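Local coordinates for STBB protein (Escherichia coli, PDB 2JD3), which probably binds the parC site of plasmid DNA as a ribbon-helix-helix dimer and couples it to actin-like ParM filaments during plasmid segregation, at residues D21-E26 and L65-S70; P55-L60 and T76-T81. All blocks are in the same frame, centred on the assembly; numbering follows the deposited sequence.

Contact 1: residues D21-E26 and L65-S70; sequences DFQTLE and LSEEFS
Gln23 reaches out from helix 19-29 and meets Leu65 coming the other way, from the point at which the chain leaves helix 56-64. With CG anti to the backbone N (chi1 174°) and the rest of the chain extended, the glutamine spans the gap to the loop. Its methylenes lie against one leucine branch, with Gln23 CG 4.0 Å from Leu65 CD1, while Gln23 CD faces both methyls, 3.8 Å from each of Leu65 CD1 and CD2. The amide also lies against loop backbone, Gln23 CD being 3.6 Å from Ser66 C, where a type I turn from Ser66 to Phe69 begins. This is the packed side; Thr24 closes it, its OG1 standing 4.2 Å from Leu65 CD1 but bonded to the carbonyl of Ala20. Ile45 of the second subunit packs on Thr24, and Gln52 of that subunit on Gln23.

Farther along the loop, Ser66 OG accepts from Glu68 N at 3.1 Å and 158°, forming an ST turn. The contact thins toward solvent at Glu67 and Glu26, both exposed, with Glu26 OE2 5.7 Å from Glu67 OE2. Cut back to an alanine, Gln23 would probably leave the Leu65 methyls without their cover and the start of the turn without its polar neighbour. The chemistry is thus that of a long amphipathic arm: methylenes cover a leucine and the amide meets loop backbone, while two like-charged carboxylates on the solvent side probably repel weakly.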
loop_
_atom_site.group_PDB
_atom_site.type_symbol
_atom_site.label_atom_id
_atom_site.label_comp_id
_atom_site.label_asym_id
_atom_site.label_seq_id
_atom_site.Cartn_x
_atom_site.Cartn_y
_atom_site.Cartn_z
ATOM N N ASP A 21 4.573 13.608 -0.463
ATOM C CA ASP A 21 5.672 13.341 -1.387
ATOM C C ASP A 21 7.025 13.549 -0.717
ATOM O O ASP A 21 7.958 12.768 -0.914
ATOM C CB ASP A 21 5.574 14.231 -2.627
ATOM C CG ASP A 21 4.267 14.055 -3.363
ATOM O OD1 ASP A 21 4.294 13.749 -4.575
ATOM O OD2 ASP A 21 3.207 14.222 -2.724
ATOM N N PHE A 22 7.133 14.597 0.089
ATOM C CA PHE A 22 8.392 14.867 0.759
ATOM C C PHE A 22 8.719 13.781 1.768
ATOM O O PHE A 22 9.854 13.339 1.861
ATOM C CB PHE A 22 8.354 16.218 1.472
ATOM C CG PHE A 22 9.694 16.657 1.985
ATOM C CD1 PHE A 22 10.683 17.086 1.099
ATOM C CD2 PHE A 22 9.989 16.596 3.344
ATOM C CE1 PHE A 22 11.946 17.444 1.557
ATOM C CE2 PHE A 22 11.248 16.951 3.814
ATOM C CZ PHE A 22 12.230 17.375 2.921
ATOM N N GLN A 23 7.728 13.352 2.531
ATOM C CA GLN A 23 7.958 12.317 3.525
ATOM C C GLN A 23 8.393 11.020 2.834
ATOM O O GLN A 23 9.141 10.220 3.405
ATOM C CB GLN A 23 6.693 12.109 4.365
ATOM C CG GLN A 23 6.779 10.965 5.335
ATOM C CD GLN A 23 5.643 10.952 6.347
ATOM O OE1 GLN A 23 5.319 9.901 6.918
ATOM N NE2 GLN A 23 5.040 12.124 6.589
ATOM N N THR A 24 7.938 10.831 1.594
ATOM C CA THR A 24 8.279 9.649 0.810
ATOM C C THR A 24 9.729 9.739 0.347
ATOM O O THR A 24 10.445 8.743 0.360
ATOM C CB THR A 24 7.359 9.504 -0.416
ATOM O OG1 THR A 24 6.002 9.459 0.021
ATOM C CG2 THR A 24 7.654 8.227 -1.165
ATOM N N LEU A 25 10.152 10.937 -0.059
ATOM C CA LEU A 25 11.529 11.167 -0.504
ATOM C C LEU A 25 12.516 10.781 0.582
ATOM O O LEU A 25 13.517 10.116 0.321
ATOM C CB LEU A 25 11.755 12.635 -0.857
ATOM C CG LEU A 25 11.299 13.096 -2.236
ATOM C CD1 LEU A 25 11.436 14.601 -2.353
ATOM C CD2 LEU A 25 12.135 12.414 -3.287
ATOM N N GLU A 26 12.238 11.205 1.806
ATOM C CA GLU A 26 13.124 10.884 2.907
ATOM C C GLU A 26 13.211 9.380 3.107
ATOM O O GLU A 26 14.290 8.843 3.329
ATOM C CB GLU A 26 12.649 11.580 4.180
ATOM C CG GLU A 26 12.871 13.083 4.137
ATOM C CD GLU A 26 12.413 13.789 5.398
ATOM O OE1 GLU A 26 12.687 15.006 5.528
ATOM O OE2 GLU A 26 11.777 13.132 6.255
ATOM N N LEU A 65 -1.153 10.511 4.814
ATOM C CA LEU A 65 0.269 10.373 5.135
ATOM C C LEU A 65 0.920 11.515 5.919
ATOM O O LEU A 65 0.957 12.652 5.464
ATOM C CB LEU A 65 1.068 10.148 3.853
ATOM C CG LEU A 65 2.314 9.259 3.936
ATOM C CD1 LEU A 65 3.482 10.000 3.341
ATOM C CD2 LEU A 65 2.595 8.836 5.363
ATOM N N SER A 66 1.447 11.186 7.094
ATOM C CA SER A 66 2.118 12.145 7.966
ATOM C C SER A 66 3.082 11.344 8.828
ATOM O O SER A 66 3.111 10.120 8.752
ATOM C CB SER A 66 1.109 12.837 8.875
ATOM O OG SER A 66 0.655 11.949 9.885
ATOM N N GLU A 67 3.861 12.020 9.662
ATOM C CA GLU A 67 4.806 11.318 10.523
ATOM C C GLU A 67 4.123 10.492 11.592
ATOM O O GLU A 67 4.779 9.817 12.368
ATOM C CB GLU A 67 5.749 12.306 11.195
ATOM C CG GLU A 67 6.789 12.900 10.264
ATOM C CD GLU A 67 7.593 13.994 10.943
ATOM O OE1 GLU A 67 6.986 15.019 11.340
ATOM O OE2 GLU A 67 8.828 13.827 11.084
ATOM N N GLU A 68 2.800 10.542 11.626
ATOM C CA GLU A 68 2.039 9.799 12.617
ATOM C C GLU A 68 1.407 8.582 11.977
ATOM O O GLU A 68 0.639 7.866 12.618
ATOM C CB GLU A 68 0.939 10.683 13.200
ATOM C CG GLU A 68 1.414 12.073 13.616
ATOM C CD GLU A 68 2.461 12.023 14.715
ATOM O OE1 GLU A 68 3.010 13.093 15.073
ATOM O OE2 GLU A 68 2.732 10.908 15.222
ATOM N N PHE A 69 1.722 8.351 10.708
ATOM C CA PHE A 69 1.169 7.209 9.991
ATOM C C PHE A 69 1.264 5.962 10.862
ATOM O O PHE A 69 2.284 5.734 11.507
ATOM C CB PHE A 69 1.923 7.008 8.683
ATOM C CG PHE A 69 1.268 6.038 7.750
ATOM C CD1 PHE A 69 -0.038 6.225 7.343
ATOM C CD2 PHE A 69 1.976 4.957 7.246
ATOM C CE1 PHE A 69 -0.630 5.355 6.445
ATOM C CE2 PHE A 69 1.393 4.081 6.347
ATOM C CZ PHE A 69 0.088 4.282 5.947
ATOM N N SER A 70 0.208 5.158 10.882
ATOM C CA SER A 70 0.193 3.959 11.709
ATOM C C SER A 70 -0.607 2.828 11.104
ATOM O O SER A 70 -1.491 3.047 10.283
ATOM C CB SER A 70 -0.424 4.268 13.053
ATOM O OG SER A 70 -1.827 4.387 12.903
#

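Contact 2: residues P55-L60 and T76-T81; sequences PRLPVL and TLLSQT
Arg56, near the start of the first segment, sets one face of its guanidinium over the hydroxyl of Thr81, whose OG1 sits 3.4 Å above the plane and toward its rim. The angle is poor for a bond between them. Arg56 CG is anti to the carbonyl carbon (chi1 -60°), and bends at chi2 and chi3 carry the chain past the threonine, the two running in opposite directions. Asp54 takes the charge in a salt bridge to Arg56 NH1 and also bonds weakly to Thr81 OG1, so one carboxylate serves both residues.

Leu57 follows, its side chain angled across that of Thr81, where Leu57 CG meets Thr81 CG2 at 3.4 Å. The two branches then part: Leu57 CD1 lies 4.0 Å from Leu78 CD2, and Leu57 CD2 lies 4.1 Å from Leu77 CB. Leu50 and Leu53 of helix 33-53 extend this buried patch.

One turn on, Leu60 brings CB to 4.0 Å from Leu77 CG, while Leu61 and Ile64 continue the cover of Leu77 along helix 56-64. The short helical segments run roughly antiparallel, at 147° and with axes 10.1 Å apart at their closest, a helical hairpin following the ribbon-helix-helix elements. Leucine branches and a threonine methyl supply the grip between the helices; Asp54, shared by Arg56 and Thr81, probably offsets the arginine's charge at the polar edge.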
loop_
_atom_site.group_PDB
_atom_site.type_symbol
_atom_site.label_atom_id
_atom_site.label_comp_id
_atom_site.label_asym_id
_atom_site.label_seq_id
_atom_site.Cartn_x
_atom_site.Cartn_y
_atom_site.Cartn_z
ATOM N N PRO A 55 -10.274 1.622 -5.478
ATOM C CA PRO A 55 -9.442 2.691 -6.037
ATOM C C PRO A 55 -9.198 3.897 -5.127
ATOM O O PRO A 55 -8.156 4.533 -5.229
ATOM C CB PRO A 55 -10.173 3.053 -7.326
ATOM C CG PRO A 55 -11.619 2.719 -7.001
ATOM C CD PRO A 55 -11.484 1.406 -6.288
ATOM N N ARG A 56 -10.128 4.208 -4.228
ATOM C CA ARG A 56 -9.936 5.355 -3.340
ATOM C C ARG A 56 -8.797 5.160 -2.336
ATOM O O ARG A 56 -8.178 6.144 -1.905
ATOM C CB ARG A 56 -11.204 5.663 -2.534
ATOM C CG ARG A 56 -12.430 5.991 -3.322
ATOM C CD ARG A 56 -13.491 4.971 -2.989
ATOM N NE ARG A 56 -14.419 5.398 -1.949
ATOM C CZ ARG A 56 -15.156 4.559 -1.230
ATOM N NH1 ARG A 56 -15.064 3.248 -1.427
ATOM N NH2 ARG A 56 -15.998 5.030 -0.321
ATOM N N LEU A 57 -8.541 3.903 -1.954
ATOM C CA LEU A 57 -7.510 3.575 -0.972
ATOM C C LEU A 57 -6.129 4.176 -1.189
ATOM O O LEU A 57 -5.604 4.835 -0.298
ATOM C CB LEU A 57 -7.364 2.062 -0.820
ATOM C CG LEU A 57 -8.002 1.411 0.408
ATOM C CD1 LEU A 57 -7.588 -0.039 0.454
ATOM C CD2 LEU A 57 -7.565 2.115 1.686
ATOM N N PRO A 58 -5.508 3.951 -2.361
ATOM C CA PRO A 58 -4.182 4.555 -2.508
ATOM C C PRO A 58 -4.158 6.081 -2.485
ATOM O O PRO A 58 -3.121 6.670 -2.207
ATOM C CB PRO A 58 -3.642 3.946 -3.808
ATOM C CG PRO A 58 -4.860 3.552 -4.545
ATOM C CD PRO A 58 -5.801 3.045 -3.480
ATOM N N VAL A 59 -5.272 6.745 -2.767
ATOM C CA VAL A 59 -5.231 8.202 -2.682
ATOM C C VAL A 59 -5.621 8.632 -1.258
ATOM O O VAL A 59 -5.263 9.705 -0.806
ATOM C CB VAL A 59 -6.096 8.899 -3.811
ATOM C CG1 VAL A 59 -6.864 7.858 -4.611
ATOM C CG2 VAL A 59 -7.003 9.960 -3.224
ATOM N N LEU A 60 -6.325 7.778 -0.533
ATOM C CA LEU A 60 -6.670 8.093 0.851
ATOM C C LEU A 60 -5.395 7.998 1.708
ATOM O O LEU A 60 -5.161 8.823 2.597
ATOM C CB LEU A 60 -7.700 7.090 1.392
ATOM C CG LEU A 60 -9.138 7.490 1.727
ATOM C CD1 LEU A 60 -9.467 8.853 1.180
ATOM C CD2 LEU A 60 -10.068 6.443 1.151
ATOM N N THR A 76 -8.226 1.509 9.429
ATOM C CA THR A 76 -9.393 2.379 9.406
ATOM C C THR A 76 -9.817 2.728 7.981
ATOM O O THR A 76 -10.954 2.466 7.580
ATOM C CB THR A 76 -9.114 3.660 10.178
ATOM O OG1 THR A 76 -8.839 3.326 11.546
ATOM C CG2 THR A 76 -10.308 4.598 10.101
ATOM N N LEU A 77 -8.911 3.324 7.215
ATOM C CA LEU A 77 -9.219 3.665 5.834
ATOM C C LEU A 77 -9.706 2.407 5.114
ATOM O O LEU A 77 -10.592 2.452 4.264
ATOM C CB LEU A 77 -7.970 4.212 5.153
ATOM C CG LEU A 77 -7.754 5.724 5.178
ATOM C CD1 LEU A 77 -8.409 6.353 6.381
ATOM C CD2 LEU A 77 -6.275 6.004 5.168
ATOM N N LEU A 78 -9.123 1.275 5.482
ATOM C CA LEU A 78 -9.474 -0.002 4.889
ATOM C C LEU A 78 -10.938 -0.371 5.101
ATOM O O LEU A 78 -11.613 -0.853 4.188
ATOM C CB LEU A 78 -8.600 -1.087 5.495
ATOM C CG LEU A 78 -7.688 -1.813 4.527
ATOM C CD1 LEU A 78 -6.888 -2.824 5.312
ATOM C CD2 LEU A 78 -8.501 -2.487 3.431
ATOM N N SER A 79 -11.427 -0.163 6.320
ATOM C CA SER A 79 -12.804 -0.517 6.626
ATOM C C SER A 79 -13.779 0.515 6.088
ATOM O O SER A 79 -14.852 0.163 5.592
ATOM C CB SER A 79 -12.987 -0.684 8.133
ATOM O OG SER A 79 -12.633 0.500 8.795
ATOM N N GLN A 80 -13.406 1.788 6.181
ATOM C CA GLN A 80 -14.260 2.860 5.687
ATOM C C GLN A 80 -14.373 2.765 4.180
ATOM O O GLN A 80 -15.226 3.382 3.572
ATOM C CB GLN A 80 -13.672 4.225 6.049
ATOM C CG GLN A 80 -13.894 4.639 7.487
ATOM C CD GLN A 80 -15.361 4.878 7.797
ATOM O OE1 GLN A 80 -15.734 5.107 8.948
ATOM N NE2 GLN A 80 -16.204 4.832 6.765
ATOM N N THR A 81 -13.529 1.946 3.584
ATOM C CA THR A 81 -13.483 1.843 2.146
ATOM C C THR A 81 -13.734 0.441 1.595
ATOM O O THR A 81 -13.877 0.257 0.394
ATOM C CB THR A 81 -12.105 2.325 1.699
ATOM O OG1 THR A 81 -12.197 2.929 0.413
ATOM C CG2 THR A 81 -11.133 1.167 1.649
#

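The two contacts interleave along the chain, in the order 21-26, 55-60, 65-70, 76-81. Their centres lie about 17 Å apart, and their nearest atoms, about 5 Å apart, do not touch. Helix 56-64 and helix 71-82 pack together in contact 2, and the loop joining their other ends is the partner of helix 19-29 in contact 1. The closed, loop end of the hairpin is thus set against the first helix of the ribbon-helix-helix unit, while contact 2 packs its two helices together toward the open end. Both contacts also meet the second subunit, consistent with the helical hairpin being built onto the dimer that would present its strands 8-14 to DNA.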